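Glutathione S-transferase, N-terminal domain protein (Pseudomonas putida, PDB 4NAX) probably acts as a glutathione transferase of the Ure2p-like type, and binds one glutathione disulfide per subunit. Local coordinates at residues Tyr178-Arg190 with Val210-Val223. Numbering follows the deposited sequence. Where two conformers were deposited one is given.
Sequences YSIADIAIFPWVR and VQRVLANFLERPAV. With GDS (oxidized glutathione disulfide), chain C.
The N-capping box familiar from the C-terminal domain of glutathione transferases opens helix 180-190, and it is the face of this helix carrying Phe186 that packs against Phe217 of helix 210-219. In the box Ser179 OG accepts from the first-turn amide of Ala181, while Asp182 reaches back to the N-cap residue, its OD2 taking Ser179 N on the anti lone pair at 2.9 Å; a small hydroxyl and a short carboxylate suit these places. The two helix axes cross at -105°, 10.0 Å apart, and the phenylalanines interlock as knobs into holes. Phe217 enters among Asp182, Ile183, Phe186 and Pro187, and Phe186 CB lies over one ring face, 3.5 Å from Phe217 CD2. Val223 CG2 closes the opposite face, and Pro187, which has no amide hydrogen to give at the helix kink, sets its CD against Phe217 CZ. The Phe186 ring in turn enters among Val210, Val213, Leu214 and Phe217, its CZ pressed to 3.3 Å from Val213 CG1; branched aliphatic groups suit this flat, apolar wedge. Beyond it, Val189 CG1 meets Val210 CG1 at 3.8 Å. On the far side of the helix Trp188 reaches the bound glutathione disulfide, CZ2 lying 3.4 Å from its OE4. The rim of the Tyr178 ring, at CE1, meets the rim of the Phe217 ring at CD1, and Arg220, bent at chi3 (66°), lays its guanidinium off-centre over a Tyr178 face in a cation-pi contact. Arg220 NE forms a salt bridge, and Tyr178 OH a hydrogen bond, with OE2 of Glu40 in helix 31-41. Were Tyr178 an alanine, the Arg220 guanidinium would probably lose its aromatic platform and Glu40 a hydroxyl partner. The guanidinium and ring planes are 34° apart, with Arg220 NE 3.3 Å from Tyr178 CE2.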
ATOM      1  N   TYR A 178     -12.479   3.164  15.507  1.00 15.69           N
ATOM      2  CA  TYR A 178     -12.619   3.588  14.121  1.00 15.39           C
ATOM      3  C   TYR A 178     -11.354   4.320  13.697  1.00 14.00           C
ATOM      4  O   TYR A 178     -10.821   5.150  14.434  1.00 14.79           O
ATOM      5  CB  TYR A 178     -13.834   4.500  13.994  1.00 15.69           C
ATOM      6  CG  TYR A 178     -14.107   5.076  12.612  1.00 15.24           C
ATOM      7  CD1 TYR A 178     -14.374   4.253  11.534  1.00 15.77           C
ATOM      8  CD2 TYR A 178     -14.147   6.451  12.413  1.00 16.02           C
ATOM      9  CE1 TYR A 178     -14.684   4.776  10.288  1.00 15.43           C
ATOM     10  CE2 TYR A 178     -14.450   6.988  11.182  1.00 15.31           C
ATOM     11  CZ  TYR A 178     -14.716   6.152  10.109  1.00 15.13           C
ATOM     12  OH  TYR A 178     -15.048   6.668   8.869  1.00 15.56           O
ATOM     13  N   SER A 179     -10.845   4.001  12.513  1.00 14.04           N
ATOM     14  CA  SER A 179      -9.529   4.500  12.124  1.00 12.77           C
ATOM     15  C   SER A 179      -9.396   4.651  10.625  1.00 12.36           C
ATOM     16  O   SER A 179     -10.279   4.266   9.838  1.00 12.96           O
ATOM     17  CB  SER A 179      -8.450   3.516  12.587  1.00 14.06           C
ATOM     18  OG  SER A 179      -8.397   2.363  11.739  1.00 13.89           O
ATOM     19  N   ILE A 180      -8.240   5.187  10.234  1.00 12.39           N
ATOM     20  CA  ILE A 180      -7.876   5.257   8.828  1.00 12.43           C
ATOM     21  C   ILE A 180      -7.887   3.902   8.118  1.00 11.92           C
ATOM     22  O   ILE A 180      -8.027   3.871   6.886  1.00 12.87           O
ATOM     23  CB  ILE A 180      -6.520   5.972   8.609  1.00 11.89           C
ATOM     24  CG1 ILE A 180      -5.356   5.281   9.326  1.00 12.90           C
ATOM     25  CG2 ILE A 180      -6.655   7.439   8.985  1.00 13.85           C
ATOM     26  CD1 ILE A 180      -4.010   5.937   9.046  1.00 13.78           C
ATOM     27  N   ALA A 181      -7.712   2.789   8.838  1.00 11.94           N
ATOM     28  CA  ALA A 181      -7.820   1.479   8.174  1.00 12.29           C
ATOM     29  C   ALA A 181      -9.244   1.244   7.658  1.00 12.34           C
ATOM     30  O   ALA A 181      -9.432   0.692   6.569  1.00 12.97           O
ATOM     31  CB  ALA A 181      -7.395   0.344   9.100  1.00 13.42           C
ATOM     32  N   ASP A 182     -10.253   1.610   8.444  1.00 12.40           N
ATOM     33  CA  ASP A 182     -11.643   1.479   7.996  1.00 12.69           C
ATOM     34  C   ASP A 182     -11.924   2.382   6.807  1.00 11.89           C
ATOM     35  O   ASP A 182     -12.571   1.982   5.839  1.00 12.56           O
ATOM     36  CB  ASP A 182     -12.613   1.780   9.121  1.00 13.53           C
ATOM     37  CG  ASP A 182     -12.303   0.979  10.363  1.00 14.03           C
ATOM     38  OD1 ASP A 182     -12.417  -0.260  10.320  1.00 15.05           O
ATOM     39  OD2 ASP A 182     -11.924   1.582  11.375  1.00 14.74           O
ATOM     40  N   ILE A 183     -11.433   3.612   6.903  1.00 12.27           N
ATOM     41  CA  ILE A 183     -11.635   4.588   5.839  1.00 12.26           C
ATOM     42  C   ILE A 183     -10.981   4.113   4.533  1.00 11.76           C
ATOM     43  O   ILE A 183     -11.510   4.343   3.441  1.00 12.35           O
ATOM     44  CB  ILE A 183     -11.138   5.976   6.285  1.00 12.59           C
ATOM     45  CG1 ILE A 183     -12.043   6.481   7.425  1.00 13.45           C
ATOM     46  CG2 ILE A 183     -11.128   6.963   5.122  1.00 13.58           C
ATOM     47  CD1 ILE A 183     -11.508   7.705   8.133  1.00 15.58           C
ATOM     48  N   ALA A 184      -9.854   3.421   4.631  1.00 11.81           N
ATOM     49  CA  ALA A 184      -9.196   2.904   3.437  1.00 11.77           C
ATOM     50  C   ALA A 184      -9.942   1.714   2.823  1.00 11.69           C
ATOM     51  O   ALA A 184      -9.987   1.576   1.607  1.00 11.89           O
ATOM     52  CB  ALA A 184      -7.769   2.481   3.770  1.00 12.17           C
ATOM     53  N   ILE A 185     -10.493   0.843   3.666  1.00 12.17           N
ATOM     54  CA  ILE A 185     -11.053  -0.422   3.208  1.00 11.58           C
ATOM     55  C   ILE A 185     -12.496  -0.330   2.703  1.00 11.52           C
ATOM     56  O   ILE A 185     -12.821  -0.835   1.629  1.00 12.00           O
ATOM     57  CB  ILE A 185     -10.958  -1.467   4.343  1.00 12.12           C
ATOM     58  CG1 ILE A 185      -9.502  -1.875   4.564  1.00 12.01           C
ATOM     59  CG2 ILE A 185     -11.846  -2.667   4.073  1.00 13.30           C
ATOM     60  CD1 ILE A 185      -9.247  -2.605   5.859  1.00 13.13           C
ATOM     61  N   PHE A 186     -13.370   0.319   3.468  1.00 11.97           N
ATOM     62  CA  PHE A 186     -14.789   0.200   3.156  1.00 12.87           C
ATOM     63  C   PHE A 186     -15.254   0.896   1.867  1.00 12.62           C
ATOM     64  O   PHE A 186     -16.152   0.377   1.222  1.00 13.33           O
ATOM     65  CB  PHE A 186     -15.649   0.497   4.410  1.00 13.33           C
ATOM     66  CG  PHE A 186     -15.456  -0.588   5.437  1.00 13.63           C
ATOM     67  CD1 PHE A 186     -16.001  -1.843   5.223  1.00 15.67           C
ATOM     68  CD2 PHE A 186     -14.654  -0.399   6.543  1.00 14.58           C
ATOM     69  CE1 PHE A 186     -15.729  -2.894   6.089  1.00 18.28           C
ATOM     70  CE2 PHE A 186     -14.381  -1.428   7.423  1.00 17.08           C
ATOM     71  CZ  PHE A 186     -14.924  -2.674   7.192  1.00 18.30           C
ATOM     72  N   PRO A 187     -14.611   2.004   1.446  1.00 12.66           N
ATOM     73  CA  PRO A 187     -14.974   2.516   0.107  1.00 12.69           C
ATOM     74  C   PRO A 187     -14.698   1.520  -0.994  1.00 12.53           C
ATOM     75  O   PRO A 187     -15.384   1.525  -2.036  1.00 13.69           O
ATOM     76  CB  PRO A 187     -14.112   3.775  -0.042  1.00 13.65           C
ATOM     77  CG  PRO A 187     -13.901   4.232   1.391  1.00 13.49           C
ATOM     78  CD  PRO A 187     -13.676   2.923   2.128  1.00 12.79           C
ATOM     79  N   TRP A 188     -13.667   0.696  -0.815  1.00 12.40           N
ATOM     80  CA  TRP A 188     -13.361  -0.335  -1.807  1.00 12.76           C
ATOM     81  C   TRP A 188     -14.358  -1.493  -1.777  1.00 12.40           C
ATOM     82  O   TRP A 188     -14.718  -2.023  -2.825  1.00 13.14           O
ATOM     83  CB  TRP A 188     -11.924  -0.832  -1.649  1.00 12.70           C
ATOM     84  CG  TRP A 188     -10.988  -0.118  -2.569  1.00 11.72           C
ATOM     85  CD1 TRP A 188     -10.030   0.804  -2.261  1.00 12.84           C
ATOM     86  CD2 TRP A 188     -10.952  -0.284  -3.983  1.00 11.70           C
ATOM     87  NE1 TRP A 188      -9.373   1.198  -3.416  1.00 12.56           N
ATOM     88  CE2 TRP A 188      -9.924   0.530  -4.482  1.00 12.19           C
ATOM     89  CE3 TRP A 188     -11.699  -1.058  -4.880  1.00 12.87           C
ATOM     90  CZ2 TRP A 188      -9.608   0.583  -5.825  1.00 13.33           C
ATOM     91  CZ3 TRP A 188     -11.403  -0.986  -6.214  1.00 14.09           C
ATOM     92  CH2 TRP A 188     -10.352  -0.177  -6.683  1.00 14.83           C
ATOM     93  N   VAL A 189     -14.771  -1.905  -0.580  1.00 12.79           N
ATOM     94  CA  VAL A 189     -15.814  -2.914  -0.476  1.00 12.68           C
ATOM     95  C   VAL A 189     -17.090  -2.404  -1.173  1.00 13.35           C
ATOM     96  O   VAL A 189     -17.711  -3.123  -1.980  1.00 14.55           O
ATOM     97  CB  VAL A 189     -16.084  -3.311   0.988  1.00 13.97           C
ATOM     98  CG1 VAL A 189     -17.204  -4.337   1.058  1.00 15.94           C
ATOM     99  CG2 VAL A 189     -14.841  -3.865   1.691  1.00 14.11           C
ATOM    100  N   ARG A 190     -17.471  -1.158  -0.877  1.00 13.98           N
ATOM    101  CA  ARG A 190     -18.619  -0.549  -1.556  1.00 14.71           C
ATOM    102  C   ARG A 190     -18.448  -0.580  -3.079  1.00 14.82           C
ATOM    103  O   ARG A 190     -19.372  -0.951  -3.814  1.00 16.93           O
ATOM    104  CB  ARG A 190     -18.806   0.891  -1.096  1.00 15.37           C
ATOM    105  CG  ARG A 190     -19.897   1.631  -1.850  1.00 17.86           C
ATOM    106  CD  ARG A 190     -20.033   3.068  -1.392  1.00 19.76           C
ATOM    107  NE  ARG A 190     -20.969   3.823  -2.211  1.00 22.44           N
ATOM    108  CZ  ARG A 190     -20.636   4.629  -3.219  1.00 23.83           C
ATOM    109  NH1 ARG A 190     -19.375   4.850  -3.557  1.00 26.21           N
ATOM    110  NH2 ARG A 190     -21.589   5.244  -3.888  1.00 26.96           N
ATOM    111  N   VAL A 210     -18.465  -8.367   7.247  1.00 16.76           N
ATOM    112  CA  VAL A 210     -18.136  -7.285   6.323  1.00 16.76           C
ATOM    113  C   VAL A 210     -19.393  -6.475   5.982  1.00 16.99           C
ATOM    114  O   VAL A 210     -19.359  -5.248   5.955  1.00 18.23           O
ATOM    115  CB  VAL A 210     -17.491  -7.818   5.040  1.00 16.58           C
ATOM    116  CG1 VAL A 210     -17.179  -6.678   4.086  1.00 18.30           C
ATOM    117  CG2 VAL A 210     -16.207  -8.582   5.353  1.00 16.59           C
ATOM    118  N   GLN A 211     -20.518  -7.162   5.742  1.00 17.91           N
ATOM    119  CA  GLN A 211     -21.777  -6.472   5.453  0.50 19.76           C
ATOM    120  C   GLN A 211     -22.192  -5.561   6.603  1.00 18.17           C
ATOM    121  O   GLN A 211     -22.596  -4.420   6.392  1.00 19.36           O
ATOM    122  CB  GLN A 211     -22.900  -7.475   5.215  0.50 21.16           C
ATOM    123  CG  GLN A 211     -22.813  -8.234   3.909  0.50 22.63           C
ATOM    124  CD  GLN A 211     -23.835  -9.350   3.838  0.50 32.51           C
ATOM    125  OE1 GLN A 211     -23.536 -10.452   3.381  0.50 30.11           O
ATOM    126  NE2 GLN A 211     -25.042  -9.076   4.320  0.50 41.65           N
ATOM    127  N   ARG A 212     -22.101  -6.082   7.823  1.00 18.35           N
ATOM    128  CA  ARG A 212     -22.476  -5.325   9.005  1.00 18.73           C
ATOM    129  C   ARG A 212     -21.640  -4.058   9.158  1.00 18.87           C
ATOM    130  O   ARG A 212     -22.174  -2.970   9.394  1.00 19.79           O
ATOM    131  CB  ARG A 212     -22.343  -6.196  10.250  1.00 20.81           C
ATOM    132  CG  ARG A 212     -22.468  -5.460  11.572  1.00 22.44           C
ATOM    133  CD  ARG A 212     -22.409  -6.432  12.745  1.00 23.47           C
ATOM    134  NE  ARG A 212     -21.132  -7.155  12.759  1.00 21.50           N
ATOM    135  CZ  ARG A 212     -19.991  -6.669  13.241  1.00 20.95           C
ATOM    136  NH1 ARG A 212     -19.938  -5.465  13.790  1.00 22.66           N
ATOM    137  NH2 ARG A 212     -18.883  -7.386  13.161  1.00 21.61           N
ATOM    138  N   VAL A 213     -20.326  -4.202   9.048  1.00 18.35           N
ATOM    139  CA  VAL A 213     -19.434  -3.062   9.263  1.00 17.99           C
ATOM    140  C   VAL A 213     -19.529  -2.062   8.090  1.00 16.13           C
ATOM    141  O   VAL A 213     -19.526  -0.845   8.309  1.00 17.35           O
ATOM    142  CB  VAL A 213     -18.002  -3.533   9.557  1.00 16.89           C
ATOM    143  CG1 VAL A 213     -17.077  -2.341   9.721  1.00 17.68           C
ATOM    144  CG2 VAL A 213     -18.003  -4.372  10.828  1.00 18.22           C
ATOM    145  N   LEU A 214     -19.667  -2.568   6.866  1.00 16.54           N
ATOM    146  CA  LEU A 214     -19.899  -1.693   5.724  1.00 16.45           C
ATOM    147  C   LEU A 214     -21.147  -0.839   5.923  1.00 16.10           C
ATOM    148  O   LEU A 214     -21.140   0.374   5.692  1.00 16.55           O
ATOM    149  CB  LEU A 214     -20.017  -2.491   4.436  1.00 16.91           C
ATOM    150  CG  LEU A 214     -20.371  -1.669   3.194  1.00 16.34           C
ATOM    151  CD1 LEU A 214     -19.262  -0.670   2.867  1.00 18.94           C
ATOM    152  CD2 LEU A 214     -20.622  -2.589   2.002  1.00 20.64           C
ATOM    153  N   ALA A 215     -22.237  -1.469   6.350  1.00 17.96           N
ATOM    154  CA  ALA A 215     -23.467  -0.705   6.604  1.00 18.00           C
ATOM    155  C   ALA A 215     -23.238   0.371   7.675  1.00 17.70           C
ATOM    156  O   ALA A 215     -23.677   1.513   7.524  1.00 19.28           O
ATOM    157  CB  ALA A 215     -24.615  -1.619   6.992  1.00 20.19           C
ATOM    158  N   ASN A 216     -22.532   0.023   8.748  1.00 18.56           N
ATOM    159  CA  ASN A 216     -22.255   0.994   9.793  1.00 18.01           C
ATOM    160  C   ASN A 216     -21.417   2.181   9.241  1.00 17.57           C
ATOM    161  O   ASN A 216     -21.654   3.347   9.555  1.00 18.57           O
ATOM    162  CB  ASN A 216     -21.461   0.373  10.948  1.00 20.40           C
ATOM    163  CG  ASN A 216     -22.208  -0.698  11.716  1.00 23.77           C
ATOM    164  OD1 ASN A 216     -21.569  -1.461  12.476  1.00 25.60           O
ATOM    165  ND2 ASN A 216     -23.521  -0.765  11.575  1.00 20.65           N
ATOM    166  N   PHE A 217     -20.422   1.863   8.426  1.00 15.55           N
ATOM    167  CA  PHE A 217     -19.555   2.852   7.805  1.00 15.79           C
ATOM    168  C   PHE A 217     -20.382   3.829   6.957  1.00 15.75           C
ATOM    169  O   PHE A 217     -20.247   5.056   7.075  1.00 15.70           O
ATOM    170  CB  PHE A 217     -18.544   2.123   6.929  1.00 15.27           C
ATOM    171  CG  PHE A 217     -17.545   3.026   6.239  1.00 14.03           C
ATOM    172  CD1 PHE A 217     -16.475   3.566   6.934  1.00 15.35           C
ATOM    173  CD2 PHE A 217     -17.656   3.300   4.894  1.00 15.59           C
ATOM    174  CE1 PHE A 217     -15.537   4.357   6.291  1.00 14.12           C
ATOM    175  CE2 PHE A 217     -16.721   4.072   4.238  1.00 14.35           C
ATOM    176  CZ  PHE A 217     -15.643   4.597   4.933  1.00 13.98           C
ATOM    177  N   LEU A 218     -21.277   3.279   6.141  1.00 16.30           N
ATOM    178  CA  LEU A 218     -22.039   4.094   5.206  1.00 17.24           C
ATOM    179  C   LEU A 218     -23.086   4.973   5.900  1.00 17.63           C
ATOM    180  O   LEU A 218     -23.546   5.948   5.329  1.00 19.72           O
ATOM    181  CB  LEU A 218     -22.671   3.221   4.113  1.00 17.56           C
ATOM    182  CG  LEU A 218     -21.679   2.530   3.179  1.00 18.65           C
ATOM    183  CD1 LEU A 218     -22.391   1.544   2.269  1.00 20.41           C
ATOM    184  CD2 LEU A 218     -20.874   3.525   2.370  1.00 20.18           C
ATOM    185  N   GLU A 219     -23.452   4.641   7.130  1.00 18.75           N
ATOM    186  CA  GLU A 219     -24.366   5.480   7.916  1.00 20.00           C
ATOM    187  C   GLU A 219     -23.712   6.757   8.427  1.00 18.64           C
ATOM    188  O   GLU A 219     -24.405   7.690   8.834  1.00 21.78           O
ATOM    189  CB  GLU A 219     -24.926   4.691   9.121  1.00 22.10           C
ATOM    190  CG  GLU A 219     -25.932   3.606   8.736  1.00 30.06           C
ATOM    191  CD  GLU A 219     -26.138   2.544   9.815  1.00 82.21           C
ATOM    192  OE1 GLU A 219     -26.700   1.463   9.493  1.00 96.60           O
ATOM    193  OE2 GLU A 219     -25.729   2.777  10.980  1.00 43.98           O
ATOM    194  N   ARG A 220     -22.383   6.800   8.452  1.00 17.53           N
ATOM    195  CA  ARG A 220     -21.707   7.946   9.050  1.00 17.22           C
ATOM    196  C   ARG A 220     -21.879   9.197   8.177  1.00 17.06           C
ATOM    197  O   ARG A 220     -21.655   9.147   6.969  1.00 16.80           O
ATOM    198  CB  ARG A 220     -20.225   7.663   9.246  1.00 16.96           C
ATOM    199  CG  ARG A 220     -19.914   6.540  10.220  1.00 18.10           C
ATOM    200  CD  ARG A 220     -18.421   6.336  10.380  1.00 17.29           C
ATOM    201  NE  ARG A 220     -17.755   7.467  11.007  1.00 17.31           N
ATOM    202  CZ  ARG A 220     -17.669   7.667  12.315  1.00 18.84           C
ATOM    203  NH1 ARG A 220     -18.193   6.802  13.180  1.00 22.98           N
ATOM    204  NH2 ARG A 220     -17.004   8.713  12.775  1.00 19.05           N
ATOM    205  N   PRO A 221     -22.261  10.345   8.776  1.00 17.71           N
ATOM    206  CA  PRO A 221     -22.506  11.515   7.918  1.00 18.81           C
ATOM    207  C   PRO A 221     -21.258  11.976   7.147  1.00 16.22           C
ATOM    208  O   PRO A 221     -21.361  12.396   5.988  1.00 17.26           O
ATOM    209  CB  PRO A 221     -23.028  12.600   8.876  1.00 22.59           C
ATOM    210  CG  PRO A 221     -23.175  11.967  10.198  1.00 38.16           C
ATOM    211  CD  PRO A 221     -22.774  10.531  10.143  1.00 21.94           C
ATOM    212  N   ALA A 222     -20.087  11.867   7.754  1.00 17.28           N
ATOM    213  CA  ALA A 222     -18.873  12.298   7.055  1.00 16.02           C
ATOM    214  C   ALA A 222     -18.575  11.410   5.849  1.00 15.45           C
ATOM    215  O   ALA A 222     -17.994  11.858   4.858  1.00 15.21           O
ATOM    216  CB  ALA A 222     -17.693  12.294   7.997  1.00 17.50           C
ATOM    217  N   VAL A 223     -18.911  10.131   5.966  1.00 15.20           N
ATOM    218  CA  VAL A 223     -18.760   9.187   4.855  1.00 14.63           C
ATOM    219  C   VAL A 223     -19.666   9.586   3.713  1.00 15.11           C
ATOM    220  O   VAL A 223     -19.222   9.668   2.564  1.00 15.04           O
ATOM    221  CB  VAL A 223     -19.005   7.746   5.318  1.00 15.08           C
ATOM    222  CG1 VAL A 223     -19.115   6.783   4.153  1.00 15.04           C
ATOM    223  CG2 VAL A 223     -17.899   7.280   6.266  1.00 16.11           C
TER
HETATM  224  N1  GDS C 301      -5.252   2.640 -15.221  1.00 38.86           N
HETATM  225  CA1 GDS C 301      -6.343   2.017 -14.473  1.00 28.34           C
HETATM  226  C1  GDS C 301      -6.685   0.660 -15.045  1.00 35.38           C
HETATM  227  OE1 GDS C 301      -7.276  -0.156 -14.299  1.00 27.52           O
HETATM  228  OE2 GDS C 301      -6.387   0.375 -16.226  1.00 42.97           O
HETATM  229  CB1 GDS C 301      -7.575   2.928 -14.524  1.00 24.99           C
HETATM  230  CG1 GDS C 301      -8.641   2.614 -13.465  1.00 22.04           C
HETATM  231  CD1 GDS C 301      -8.133   2.889 -12.071  1.00 19.51           C
HETATM  232  O1  GDS C 301      -7.267   3.722 -11.877  1.00 22.36           O
HETATM  233  N2  GDS C 301      -8.683   2.157 -11.110  1.00 15.87           N
HETATM  234  CA2 GDS C 301      -8.372   2.335  -9.706  1.00 15.89           C
HETATM  235  C2  GDS C 301      -7.724   1.103  -9.133  1.00 14.48           C
HETATM  236  O2  GDS C 301      -8.093  -0.018  -9.466  1.00 16.11           O
HETATM  237  CB2 GDS C 301      -9.651   2.636  -8.923  1.00 15.26           C
HETATM  238  SG2 GDS C 301     -10.396   4.224  -9.274  1.00 19.30           S
HETATM  239  N3  GDS C 301      -6.775   1.299  -8.220  1.00 13.82           N
HETATM  240  CA3 GDS C 301      -6.058   0.201  -7.596  1.00 14.13           C
HETATM  241  C3  GDS C 301      -5.616   0.470  -6.174  1.00 13.63           C
HETATM  242  OE3 GDS C 301      -4.641  -0.194  -5.763  1.00 14.80           O
HETATM  243  OE4 GDS C 301      -6.282   1.263  -5.499  1.00 14.53           O
HETATM  244  N4  GDS C 301      -6.271   6.561 -12.119  1.00 15.43           N
HETATM  245  CA4 GDS C 301      -5.865   7.403 -13.223  1.00 17.64           C
HETATM  246  C4  GDS C 301      -5.107   6.666 -14.292  1.00 21.68           C
HETATM  247  OE5 GDS C 301      -4.738   7.300 -15.324  1.00 23.92           O
HETATM  248  OE6 GDS C 301      -4.915   5.433 -14.133  1.00 24.15           O
HETATM  249  C5  GDS C 301      -6.299   7.034 -10.880  1.00 13.72           C
HETATM  250  O5  GDS C 301      -5.950   8.180 -10.618  1.00 14.52           O
HETATM  251  CA5 GDS C 301      -6.820   6.112  -9.798  1.00 14.27           C
HETATM  252  N5  GDS C 301      -5.996   6.232  -8.600  1.00 12.84           N
HETATM  253  CB5 GDS C 301      -8.268   6.500  -9.498  1.00 14.56           C
HETATM  254  SG5 GDS C 301      -9.038   5.574  -8.169  1.00 17.20           S
HETATM  255  CA6 GDS C 301      -2.839   4.682  -5.170  1.00 12.88           C
HETATM  256  C6  GDS C 301      -3.531   5.377  -4.036  1.00 12.52           C
HETATM  257  OE7 GDS C 301      -3.642   6.627  -4.087  1.00 12.66           O
HETATM  258  OE8 GDS C 301      -3.954   4.669  -3.092  1.00 13.72           O
HETATM  259  N6  GDS C 301      -2.137   3.488  -4.659  1.00 13.15           N
HETATM  260  CB6 GDS C 301      -3.855   4.288  -6.243  1.00 13.09           C
HETATM  261  CG6 GDS C 301      -4.501   5.520  -6.885  1.00 13.06           C
HETATM  262  CD6 GDS C 301      -5.369   5.179  -8.066  1.00 12.80           C
HETATM  263  O6  GDS C 301      -5.507   4.017  -8.466  1.00 13.97           O